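Local coordinates for protein acyl-CoA dehydrogenase FadE3 (Mycobacterium smegmatis, PDB 4IV6) that belongs to the acyl-CoA dehydrogenase family of flavoproteins and binds dihydroflavine-adenine dinucleotide within a tetrameric assembly, at residues 67-76 against 299-310; 243-254 against 315-326. All coordinates share one frame; numbering follows the deposited sequence.

Contact 1: 67-76 against 299-310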
loop_
_atom_site.group_PDB
_atom_site.type_symbol
_atom_site.label_atom_id
_atom_site.label_comp_id
_atom_site.label_asym_id
_atom_site.label_seq_id
_atom_site.Cartn_x
_atom_site.Cartn_y
_atom_site.Cartn_z
ATOM N N SER B 67 -20.478 -29.535 -5.744
ATOM C CA SER B 67 -20.833 -28.270 -5.130
ATOM C C SER B 67 -19.834 -27.169 -5.573
ATOM O O SER B 67 -18.717 -27.456 -5.994
ATOM C CB SER B 67 -20.803 -28.423 -3.611
ATOM O OG SER B 67 -19.463 -28.542 -3.137
ATOM N N MET B 68 -20.239 -25.917 -5.450
ATOM C CA MET B 68 -19.360 -24.809 -5.768
ATOM C C MET B 68 -18.145 -24.748 -4.832
ATOM O O MET B 68 -17.045 -24.492 -5.308
ATOM C CB MET B 68 -20.102 -23.486 -5.783
ATOM C CG MET B 68 -19.231 -22.287 -6.209
ATOM S SD MET B 68 -18.431 -22.440 -7.827
ATOM C CE MET B 68 -19.842 -22.131 -8.859
ATOM N N PRO B 69 -18.315 -25.000 -3.526
ATOM C CA PRO B 69 -17.096 -25.070 -2.714
ATOM C C PRO B 69 -16.109 -26.138 -3.203
ATOM O O PRO B 69 -14.898 -25.924 -3.173
ATOM C CB PRO B 69 -17.626 -25.364 -1.309
ATOM C CG PRO B 69 -18.981 -24.725 -1.317
ATOM C CD PRO B 69 -19.524 -25.015 -2.686
ATOM N N CYS B 70 -16.606 -27.251 -3.719
ATOM C CA CYS B 70 -15.708 -28.285 -4.244
ATOM C C CYS B 70 -15.078 -27.784 -5.533
ATOM O O CYS B 70 -13.871 -27.927 -5.746
ATOM C CB CYS B 70 -16.462 -29.596 -4.506
ATOM S SG CYS B 70 -15.481 -30.834 -5.400
ATOM N N TYR B 71 -15.891 -27.175 -6.379
ATOM C CA TYR B 71 -15.415 -26.687 -7.671
ATOM C C TYR B 71 -14.233 -25.692 -7.490
ATOM O O TYR B 71 -13.195 -25.799 -8.165
ATOM C CB TYR B 71 -16.555 -26.030 -8.458
ATOM C CG TYR B 71 -16.063 -25.457 -9.769
ATOM C CD1 TYR B 71 -15.851 -26.271 -10.872
ATOM C CD2 TYR B 71 -15.766 -24.117 -9.882
ATOM C CE1 TYR B 71 -15.355 -25.766 -12.051
ATOM C CE2 TYR B 71 -15.299 -23.593 -11.069
ATOM C CZ TYR B 71 -15.078 -24.399 -12.146
ATOM O OH TYR B 71 -14.590 -23.858 -13.322
ATOM N N VAL B 72 -14.387 -24.737 -6.577
ATOM C CA VAL B 72 -13.332 -23.731 -6.389
ATOM C C VAL B 72 -12.055 -24.367 -5.859
ATOM O O VAL B 72 -10.962 -23.965 -6.232
ATOM C CB VAL B 72 -13.798 -22.512 -5.569
ATOM C CG1 VAL B 72 -15.011 -21.868 -6.238
ATOM C CG2 VAL B 72 -14.141 -22.874 -4.149
ATOM N N GLN B 73 -12.194 -25.380 -5.010
ATOM C CA GLN B 73 -11.028 -26.080 -4.521
ATOM C C GLN B 73 -10.332 -26.857 -5.643
ATOM O O GLN B 73 -9.110 -26.911 -5.681
ATOM C CB GLN B 73 -11.377 -26.967 -3.344
ATOM C CG GLN B 73 -11.723 -26.168 -2.084
ATOM C CD GLN B 73 -12.258 -27.036 -0.976
ATOM O OE1 GLN B 73 -13.410 -26.892 -0.535
ATOM N NE2 GLN B 73 -11.454 -27.971 -0.547
ATOM N N VAL B 74 -11.094 -27.416 -6.571
ATOM C CA VAL B 74 -10.491 -28.137 -7.714
ATOM C C VAL B 74 -9.761 -27.146 -8.607
ATOM O O VAL B 74 -8.618 -27.378 -9.024
ATOM C CB VAL B 74 -11.530 -28.923 -8.535
ATOM C CG1 VAL B 74 -10.926 -29.444 -9.828
ATOM C CG2 VAL B 74 -12.094 -30.071 -7.731
ATOM N N ALA B 75 -10.412 -26.030 -8.885
ATOM C CA ALA B 75 -9.797 -24.993 -9.723
ATOM C C ALA B 75 -8.524 -24.435 -9.065
ATOM O O ALA B 75 -7.498 -24.236 -9.725
ATOM C CB ALA B 75 -10.807 -23.892 -10.008
ATOM N N GLU B 76 -8.561 -24.272 -7.749
ATOM C CA GLU B 76 -7.426 -23.756 -7.014
ATOM C C GLU B 76 -6.245 -24.749 -7.077
ATOM O O GLU B 76 -5.117 -24.339 -7.280
ATOM C CB GLU B 76 -7.822 -23.479 -5.568
ATOM C CG GLU B 76 -6.666 -23.008 -4.687
ATOM C CD GLU B 76 -7.051 -22.873 -3.228
ATOM O OE1 GLU B 76 -7.079 -23.918 -2.548
ATOM O OE2 GLU B 76 -7.283 -21.719 -2.771
ATOM N N ARG B 299 -8.688 -16.873 0.838
ATOM C CA ARG B 299 -9.352 -18.179 0.737
ATOM C C ARG B 299 -10.646 -18.193 1.569
ATOM O O ARG B 299 -11.638 -18.794 1.167
ATOM C CB ARG B 299 -8.418 -19.320 1.142
ATOM C CG ARG B 299 -7.180 -19.464 0.249
ATOM C CD ARG B 299 -6.420 -20.745 0.598
ATOM N NE ARG B 299 -7.121 -21.878 0.030
ATOM C CZ ARG B 299 -7.853 -22.785 0.685
ATOM N NH1 ARG B 299 -7.986 -22.734 1.993
ATOM N NH2 ARG B 299 -8.458 -23.766 -0.002
ATOM N N SER B 300 -10.640 -17.516 2.720
ATOM C CA SER B 300 -11.830 -17.466 3.565
ATOM C C SER B 300 -12.969 -16.767 2.843
ATOM O O SER B 300 -14.118 -17.252 2.825
ATOM C CB SER B 300 -11.569 -16.770 4.903
ATOM O OG SER B 300 -10.633 -17.485 5.700
ATOM N N LEU B 301 -12.646 -15.652 2.204
ATOM C CA LEU B 301 -13.615 -14.914 1.406
ATOM C C LEU B 301 -14.164 -15.782 0.245
ATOM O O LEU B 301 -15.382 -15.924 0.078
ATOM C CB LEU B 301 -12.990 -13.596 0.903
ATOM C CG LEU B 301 -13.918 -12.501 0.348
ATOM C CD1 LEU B 301 -13.104 -11.255 0.001
ATOM C CD2 LEU B 301 -14.650 -12.959 -0.882
ATOM N N LEU B 302 -13.260 -16.408 -0.493
ATOM C CA LEU B 302 -13.619 -17.306 -1.587
ATOM C C LEU B 302 -14.583 -18.437 -1.167
ATOM O O LEU B 302 -15.604 -18.681 -1.826
ATOM C CB LEU B 302 -12.356 -17.870 -2.230
ATOM C CG LEU B 302 -12.553 -18.951 -3.294
ATOM C CD1 LEU B 302 -13.300 -18.424 -4.493
ATOM C CD2 LEU B 302 -11.203 -19.539 -3.689
ATOM N N LEU B 303 -14.260 -19.105 -0.060
ATOM C CA LEU B 303 -15.054 -20.229 0.390
ATOM C C LEU B 303 -16.409 -19.712 0.884
ATOM O O LEU B 303 -17.432 -20.341 0.615
ATOM C CB LEU B 303 -14.309 -21.063 1.457
ATOM C CG LEU B 303 -13.084 -21.778 0.848
ATOM C CD1 LEU B 303 -12.241 -22.357 1.964
ATOM C CD2 LEU B 303 -13.455 -22.891 -0.136
ATOM N N SER B 304 -16.422 -18.550 1.549
ATOM C CA SER B 304 -17.702 -17.930 1.950
ATOM C C SER B 304 -18.588 -17.641 0.743
ATOM O O SER B 304 -19.789 -17.999 0.712
ATOM C CB SER B 304 -17.463 -16.639 2.758
ATOM O OG SER B 304 -18.680 -15.929 2.893
ATOM N N ALA B 305 -18.010 -17.013 -0.275
ATOM C CA ALA B 305 -18.767 -16.737 -1.488
ATOM C C ALA B 305 -19.215 -18.009 -2.201
ATOM O O ALA B 305 -20.340 -18.055 -2.675
ATOM C CB ALA B 305 -18.008 -15.814 -2.423
ATOM N N ALA B 306 -18.382 -19.060 -2.239
ATOM C CA ALA B 306 -18.801 -20.312 -2.847
ATOM C C ALA B 306 -19.989 -20.954 -2.117
ATOM O O ALA B 306 -20.880 -21.500 -2.752
ATOM C CB ALA B 306 -17.653 -21.289 -2.909
ATOM N N GLU B 307 -19.977 -20.927 -0.784
ATOM C CA GLU B 307 -21.079 -21.485 -0.014
ATOM C C GLU B 307 -22.355 -20.691 -0.264
ATOM O O GLU B 307 -23.425 -21.277 -0.383
ATOM C CB GLU B 307 -20.790 -21.455 1.487
ATOM C CG GLU B 307 -19.698 -22.399 1.938
ATOM C CD GLU B 307 -20.114 -23.873 1.967
ATOM O OE1 GLU B 307 -21.301 -24.210 1.612
ATOM O OE2 GLU B 307 -19.224 -24.686 2.350
ATOM N N LYS B 308 -22.266 -19.362 -0.329
ATOM C CA LYS B 308 -23.468 -18.550 -0.628
ATOM C C LYS B 308 -24.068 -18.936 -1.978
ATOM O O LYS B 308 -25.292 -19.076 -2.111
ATOM C CB LYS B 308 -23.183 -17.056 -0.649
ATOM C CG LYS B 308 -23.004 -16.414 0.704
ATOM C CD LYS B 308 -22.642 -14.948 0.529
ATOM C CE LYS B 308 -22.097 -14.317 1.808
ATOM N NZ LYS B 308 -23.084 -14.402 2.901
ATOM N N PHE B 309 -23.197 -19.095 -2.979
ATOM C CA PHE B 309 -23.625 -19.525 -4.310
ATOM C C PHE B 309 -24.453 -20.785 -4.145
ATOM O O PHE B 309 -25.539 -20.878 -4.673
ATOM C CB PHE B 309 -22.415 -19.790 -5.211
ATOM C CG PHE B 309 -22.764 -20.302 -6.589
ATOM C CD1 PHE B 309 -23.027 -21.651 -6.808
ATOM C CD2 PHE B 309 -22.801 -19.438 -7.673
ATOM C CE1 PHE B 309 -23.345 -22.124 -8.089
ATOM C CE2 PHE B 309 -23.112 -19.909 -8.938
ATOM C CZ PHE B 309 -23.391 -21.249 -9.143
ATOM N N ASP B 310 -23.903 -21.739 -3.405
ATOM C CA ASP B 310 -24.450 -23.077 -3.308
ATOM C C ASP B 310 -25.702 -23.140 -2.443
ATOM O O ASP B 310 -26.573 -23.963 -2.689
ATOM C CB ASP B 310 -23.396 -24.022 -2.730
ATOM C CG ASP B 310 -23.220 -25.245 -3.558
ATOM O OD1 ASP B 310 -23.047 -25.114 -4.805
ATOM O OD2 ASP B 310 -23.305 -26.337 -2.956
#
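Met68 lies across Phe309 and Ala306 where helix 68-81 begins beside the C-terminal end of helix 282-310. Its CB sits 3.6 Å from Phe309 CD1 and close to the carboxylate of Asp310. CG then meets the methyl of Ala306, with Met68 CG 3.8 Å from Ala306 CB. With CG anti to the backbone N (chi1 -176°), bends at chi2 and chi3 fold the chain back so that CE lies over the centre of one face of the Phe309 ring in a CH-pi contact, 3.6 Å from the centroid. SD stands farther above the face, completing a Met-aromatic contact.

The backbone N of Met68 donates an almost straight bond to Asp310 OD1 (3.0 Å), approaching from above the carboxylate plane. Next to it, the Pro69 ring presses CG against the carboxylate carbon of Glu307, and Val72 CG2 reaches both Ala306 CB and Leu303 CD2. At the far end Arg299 grips Glu76 side-on: NE bonds to OE2 (2.8 Å) and NH2 to OE1 (2.9 Å), both on syn sides, with the two planes 42° apart. Arg258 and Thr254 also bind this carboxylate, which is thereby held from several directions. Polar grips thus flank an apolar centre where two roughly antiparallel helices, their directions 141° apart, join the N-terminal and C-terminal helical domains of the acyl-CoA dehydrogenase fold.

Contact 2: 243-254 against 315-326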
loop_
_atom_site.group_PDB
_atom_site.type_symbol
_atom_site.label_atom_id
_atom_site.label_comp_id
_atom_site.label_asym_id
_atom_site.label_seq_id
_atom_site.Cartn_x
_atom_site.Cartn_y
_atom_site.Cartn_z
ATOM N N GLU B 243 -21.105 -15.060 -12.243
ATOM C CA GLU B 243 -21.028 -15.589 -10.877
ATOM C C GLU B 243 -20.024 -16.754 -10.836
ATOM O O GLU B 243 -19.078 -16.747 -10.038
ATOM C CB GLU B 243 -22.406 -16.038 -10.422
ATOM C CG GLU B 243 -23.382 -14.884 -10.228
ATOM C CD GLU B 243 -24.782 -15.318 -9.807
ATOM O OE1 GLU B 243 -25.035 -16.531 -9.653
ATOM O OE2 GLU B 243 -25.642 -14.422 -9.613
ATOM N N VAL B 244 -20.213 -17.733 -11.724
ATOM C CA VAL B 244 -19.280 -18.864 -11.860
ATOM C C VAL B 244 -17.906 -18.368 -12.303
ATOM O O VAL B 244 -16.865 -18.771 -11.744
ATOM C CB VAL B 244 -19.797 -19.908 -12.882
ATOM C CG1 VAL B 244 -18.791 -21.020 -13.062
ATOM C CG2 VAL B 244 -21.121 -20.495 -12.421
ATOM N N GLY B 245 -17.889 -17.489 -13.298
ATOM C CA GLY B 245 -16.630 -17.027 -13.858
ATOM C C GLY B 245 -15.752 -16.291 -12.847
ATOM O O GLY B 245 -14.559 -16.541 -12.744
ATOM N N ARG B 246 -16.339 -15.384 -12.098
ATOM C CA ARG B 246 -15.587 -14.654 -11.103
ATOM C C ARG B 246 -15.072 -15.589 -9.980
ATOM O O ARG B 246 -13.954 -15.440 -9.523
ATOM C CB ARG B 246 -16.447 -13.529 -10.530
ATOM C CG ARG B 246 -16.617 -12.381 -11.512
ATOM C CD ARG B 246 -17.730 -11.446 -11.093
ATOM N NE ARG B 246 -17.741 -10.257 -11.954
ATOM C CZ ARG B 246 -18.800 -9.481 -12.180
ATOM N NH1 ARG B 246 -19.963 -9.739 -11.644
ATOM N NH2 ARG B 246 -18.691 -8.452 -12.975
ATOM N N LEU B 247 -15.895 -16.544 -9.549
ATOM C CA LEU B 247 -15.456 -17.513 -8.523
ATOM C C LEU B 247 -14.297 -18.371 -9.019
ATOM O O LEU B 247 -13.335 -18.603 -8.277
ATOM C CB LEU B 247 -16.602 -18.376 -8.016
ATOM C CG LEU B 247 -17.624 -17.668 -7.134
ATOM C CD1 LEU B 247 -18.843 -18.554 -6.898
ATOM C CD2 LEU B 247 -17.017 -17.207 -5.816
ATOM N N GLN B 248 -14.366 -18.831 -10.266
ATOM C CA GLN B 248 -13.277 -19.627 -10.814
ATOM C C GLN B 248 -11.999 -18.815 -10.989
ATOM O O GLN B 248 -10.916 -19.310 -10.720
ATOM C CB GLN B 248 -13.663 -20.384 -12.088
ATOM C CG GLN B 248 -13.992 -19.514 -13.286
ATOM C CD GLN B 248 -12.815 -19.330 -14.260
ATOM O OE1 GLN B 248 -11.662 -19.694 -13.942
ATOM N NE2 GLN B 248 -13.110 -18.755 -15.469
ATOM N N VAL B 249 -12.120 -17.558 -11.391
ATOM C CA VAL B 249 -10.937 -16.719 -11.493
ATOM C C VAL B 249 -10.342 -16.442 -10.117
ATOM O O VAL B 249 -9.111 -16.470 -9.980
ATOM C CB VAL B 249 -11.228 -15.410 -12.232
ATOM C CG1 VAL B 249 -10.033 -14.455 -12.179
ATOM C CG2 VAL B 249 -11.597 -15.696 -13.684
ATOM N N ALA B 250 -11.189 -16.177 -9.113
ATOM C CA ALA B 250 -10.704 -16.013 -7.741
ATOM C C ALA B 250 -9.917 -17.246 -7.280
ATOM O O ALA B 250 -8.871 -17.125 -6.654
ATOM C CB ALA B 250 -11.846 -15.724 -6.794
ATOM N N ALA B 251 -10.435 -18.430 -7.579
ATOM C CA ALA B 251 -9.755 -19.694 -7.268
ATOM C C ALA B 251 -8.429 -19.849 -7.999
ATOM O O ALA B 251 -7.476 -20.380 -7.435
ATOM C CB ALA B 251 -10.661 -20.877 -7.599
ATOM N N ARG B 252 -8.356 -19.422 -9.266
ATOM C CA ARG B 252 -7.079 -19.405 -9.932
ATOM C C ARG B 252 -6.049 -18.602 -9.189
ATOM O O ARG B 252 -4.878 -18.982 -9.120
ATOM C CB ARG B 252 -7.161 -18.789 -11.316
ATOM C CG ARG B 252 -7.396 -19.745 -12.394
ATOM C CD ARG B 252 -7.216 -19.072 -13.743
ATOM N NE ARG B 252 -8.479 -19.072 -14.409
ATOM C CZ ARG B 252 -8.740 -18.400 -15.510
ATOM N NH1 ARG B 252 -9.933 -18.511 -16.017
ATOM N NH2 ARG B 252 -7.826 -17.638 -16.096
ATOM N N ALA B 253 -6.494 -17.456 -8.692
ATOM C CA ALA B 253 -5.632 -16.519 -8.019
ATOM C C ALA B 253 -5.217 -17.068 -6.643
ATOM O O ALA B 253 -4.055 -16.978 -6.270
ATOM C CB ALA B 253 -6.314 -15.150 -7.930
ATOM N N THR B 254 -6.131 -17.681 -5.890
ATOM C CA THR B 254 -5.693 -18.271 -4.644
ATOM C C THR B 254 -4.766 -19.463 -4.865
ATOM O O THR B 254 -3.916 -19.721 -4.045
ATOM C CB THR B 254 -6.828 -18.670 -3.698
ATOM O OG1 THR B 254 -7.710 -19.599 -4.337
ATOM C CG2 THR B 254 -7.552 -17.437 -3.217
ATOM N N CYS B 315 -25.170 -13.935 -4.340
ATOM C CA CYS B 315 -23.721 -14.084 -4.294
ATOM C C CYS B 315 -23.031 -13.319 -5.409
ATOM O O CYS B 315 -21.828 -13.502 -5.606
ATOM C CB CYS B 315 -23.371 -15.565 -4.446
ATOM S SG CYS B 315 -23.918 -16.154 -6.064
ATOM N N ASP B 316 -23.766 -12.460 -6.133
ATOM C CA ASP B 316 -23.190 -11.791 -7.285
ATOM C C ASP B 316 -22.099 -10.786 -6.863
ATOM O O ASP B 316 -21.005 -10.769 -7.426
ATOM C CB ASP B 316 -24.270 -11.164 -8.206
ATOM C CG ASP B 316 -25.162 -10.143 -7.504
ATOM O OD1 ASP B 316 -25.085 -9.919 -6.265
ATOM O OD2 ASP B 316 -25.972 -9.543 -8.230
ATOM N N MET B 317 -22.382 -9.986 -5.853
ATOM C CA MET B 317 -21.397 -9.039 -5.316
ATOM C C MET B 317 -20.232 -9.795 -4.650
ATOM O O MET B 317 -19.068 -9.432 -4.800
ATOM C CB MET B 317 -22.057 -8.097 -4.319
ATOM C CG MET B 317 -21.104 -7.063 -3.701
ATOM S SD MET B 317 -21.988 -5.998 -2.538
ATOM C CE MET B 317 -21.979 -6.964 -1.054
ATOM N N GLU B 318 -20.560 -10.844 -3.916
ATOM C CA GLU B 318 -19.563 -11.585 -3.163
ATOM C C GLU B 318 -18.561 -12.286 -4.109
ATOM O O GLU B 318 -17.368 -12.326 -3.832
ATOM C CB GLU B 318 -20.261 -12.572 -2.216
ATOM C CG GLU B 318 -21.016 -11.888 -1.079
ATOM C CD GLU B 318 -22.433 -11.439 -1.398
ATOM O OE1 GLU B 318 -22.889 -11.449 -2.591
ATOM O OE2 GLU B 318 -23.092 -11.036 -0.402
ATOM N N ALA B 319 -19.061 -12.802 -5.232
ATOM C CA ALA B 319 -18.195 -13.359 -6.271
ATOM C C ALA B 319 -17.220 -12.339 -6.859
ATOM O O ALA B 319 -16.048 -12.642 -7.054
ATOM C CB ALA B 319 -19.004 -14.017 -7.363
ATOM N N GLY B 320 -17.700 -11.139 -7.158
ATOM C CA GLY B 320 -16.838 -10.057 -7.635
ATOM C C GLY B 320 -15.812 -9.634 -6.582
ATOM O O GLY B 320 -14.640 -9.388 -6.901
ATOM N N MET B 321 -16.236 -9.582 -5.319
ATOM C CA MET B 321 -15.311 -9.274 -4.226
ATOM C C MET B 321 -14.215 -10.342 -4.119
ATOM O O MET B 321 -13.028 -10.019 -3.928
ATOM C CB MET B 321 -16.041 -9.128 -2.905
ATOM C CG MET B 321 -16.885 -7.866 -2.844
ATOM S SD MET B 321 -17.719 -7.699 -1.271
ATOM C CE MET B 321 -18.127 -5.940 -1.273
ATOM N N ALA B 322 -14.610 -11.604 -4.292
ATOM C CA ALA B 322 -13.663 -12.688 -4.212
ATOM C C ALA B 322 -12.632 -12.550 -5.325
ATOM O O ALA B 322 -11.420 -12.713 -5.106
ATOM C CB ALA B 322 -14.380 -14.034 -4.296
ATOM N N LYS B 323 -13.113 -12.236 -6.526
ATOM C CA LYS B 323 -12.213 -12.099 -7.676
ATOM C C LYS B 323 -11.251 -10.935 -7.484
ATOM O O LYS B 323 -10.061 -11.049 -7.733
ATOM C CB LYS B 323 -13.051 -11.946 -8.950
ATOM C CG LYS B 323 -12.272 -11.981 -10.267
ATOM C CD LYS B 323 -11.700 -10.618 -10.642
ATOM C CE LYS B 323 -11.268 -10.629 -12.109
ATOM N NZ LYS B 323 -10.700 -9.343 -12.535
ATOM N N LEU B 324 -11.788 -9.789 -7.074
ATOM C CA LEU B 324 -10.989 -8.588 -6.851
ATOM C C LEU B 324 -9.950 -8.823 -5.755
ATOM O O LEU B 324 -8.757 -8.593 -5.962
ATOM C CB LEU B 324 -11.889 -7.416 -6.450
ATOM C CG LEU B 324 -11.188 -6.082 -6.111
ATOM C CD1 LEU B 324 -10.479 -5.532 -7.338
ATOM C CD2 LEU B 324 -12.225 -5.115 -5.608
ATOM N N PHE B 325 -10.390 -9.308 -4.599
ATOM C CA PHE B 325 -9.473 -9.490 -3.499
ATOM C C PHE B 325 -8.405 -10.551 -3.801
ATOM O O PHE B 325 -7.217 -10.352 -3.517
ATOM C CB PHE B 325 -10.212 -9.856 -2.215
ATOM C CG PHE B 325 -9.333 -9.797 -0.998
ATOM C CD1 PHE B 325 -9.040 -8.577 -0.407
ATOM C CD2 PHE B 325 -8.763 -10.946 -0.473
ATOM C CE1 PHE B 325 -8.209 -8.512 0.714
ATOM C CE2 PHE B 325 -7.918 -10.884 0.635
ATOM C CZ PHE B 325 -7.647 -9.671 1.220
ATOM N N ALA B 326 -8.831 -11.695 -4.331
ATOM C CA ALA B 326 -7.890 -12.780 -4.537
ATOM C C ALA B 326 -6.843 -12.428 -5.603
ATOM O O ALA B 326 -5.671 -12.768 -5.461
ATOM C CB ALA B 326 -8.616 -14.079 -4.929
HETATM O O HOH W 1 -26.575 -13.637 -7.033
HETATM O O HOH W 2 -20.948 -11.924 -9.957
#
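Helices 234-270 and 316-340 run in nearly the same direction here, their axes 26° apart and 7.8 Å from each other at closest approach, with Glu243, inside the first, facing Cys315 and Asp316 at the start of the second. Small residues allow this closeness: the CA atoms of Ala250 and Lys323 are only 4.2 Å apart. Ala250 CB rests 3.5 Å from Ala322 O, while the methyl of Ala326 packs against the carbonyl oxygen of Ala250. One turn on, Ala253 CB touches Ala326 CB at 3.9 Å, and Thr254 adds its CG2 to the same methyl. Leu247 lays CG and CD2 against Ala319.

The longer side chains run along the flanks. Arg246, extended from CG to NE, passes CD over Gly320 CA (3.8 Å), and its NH1 donates a hydrogen bond to water 2, which lies in the guanidinium plane and in turn donates to Asp316 O. Lys323 starts with CG anti to the backbone N (chi1 -172°), which sets CG 3.8 Å from Val249 CG1; the two side chains run alongside each other in the same direction. Its ammonium bonds to Asn369 OD1 and the carbonyls of Gly367 and Met362; the side chain lies about 8 Å from the bound dihydroflavine-adenine dinucleotide. Water 1 donates to Glu243 OE2 (2.9 Å) and accepts from Cys315 N, linking Glu243 to the N-cap residue of the second helix. Lys240 also pairs with that carboxylate, which probably eases the nearness of Asp316.

Together these helices form a buried pair within the C-terminal helical domain, with helices 68-81 and 83-102 packed against 243-254, helix 369-383 against 315-326, and helix 282-310 touching both.

From the N terminus, 67-76 comes first, and contact 1 closes a loop of 222 residues when the chain returns to it as 299-310, after the strands of the middle domain. Segment 243-254 lies inside that loop, but its partner 315-326 lies beyond 299-310, so the two contacts cross instead of nesting. Contact 2 closes a much shorter, mostly helical loop of 60 residues. Their centres are 9 Å apart and they touch directly: the hydrogen bond between Glu76 and Thr254 joins them, and Leu301 packs on Ala322. Contact 1 ties the N-terminal domain to the C-terminal domain, contact 2 binds the latter internally, and both reach the second subunit.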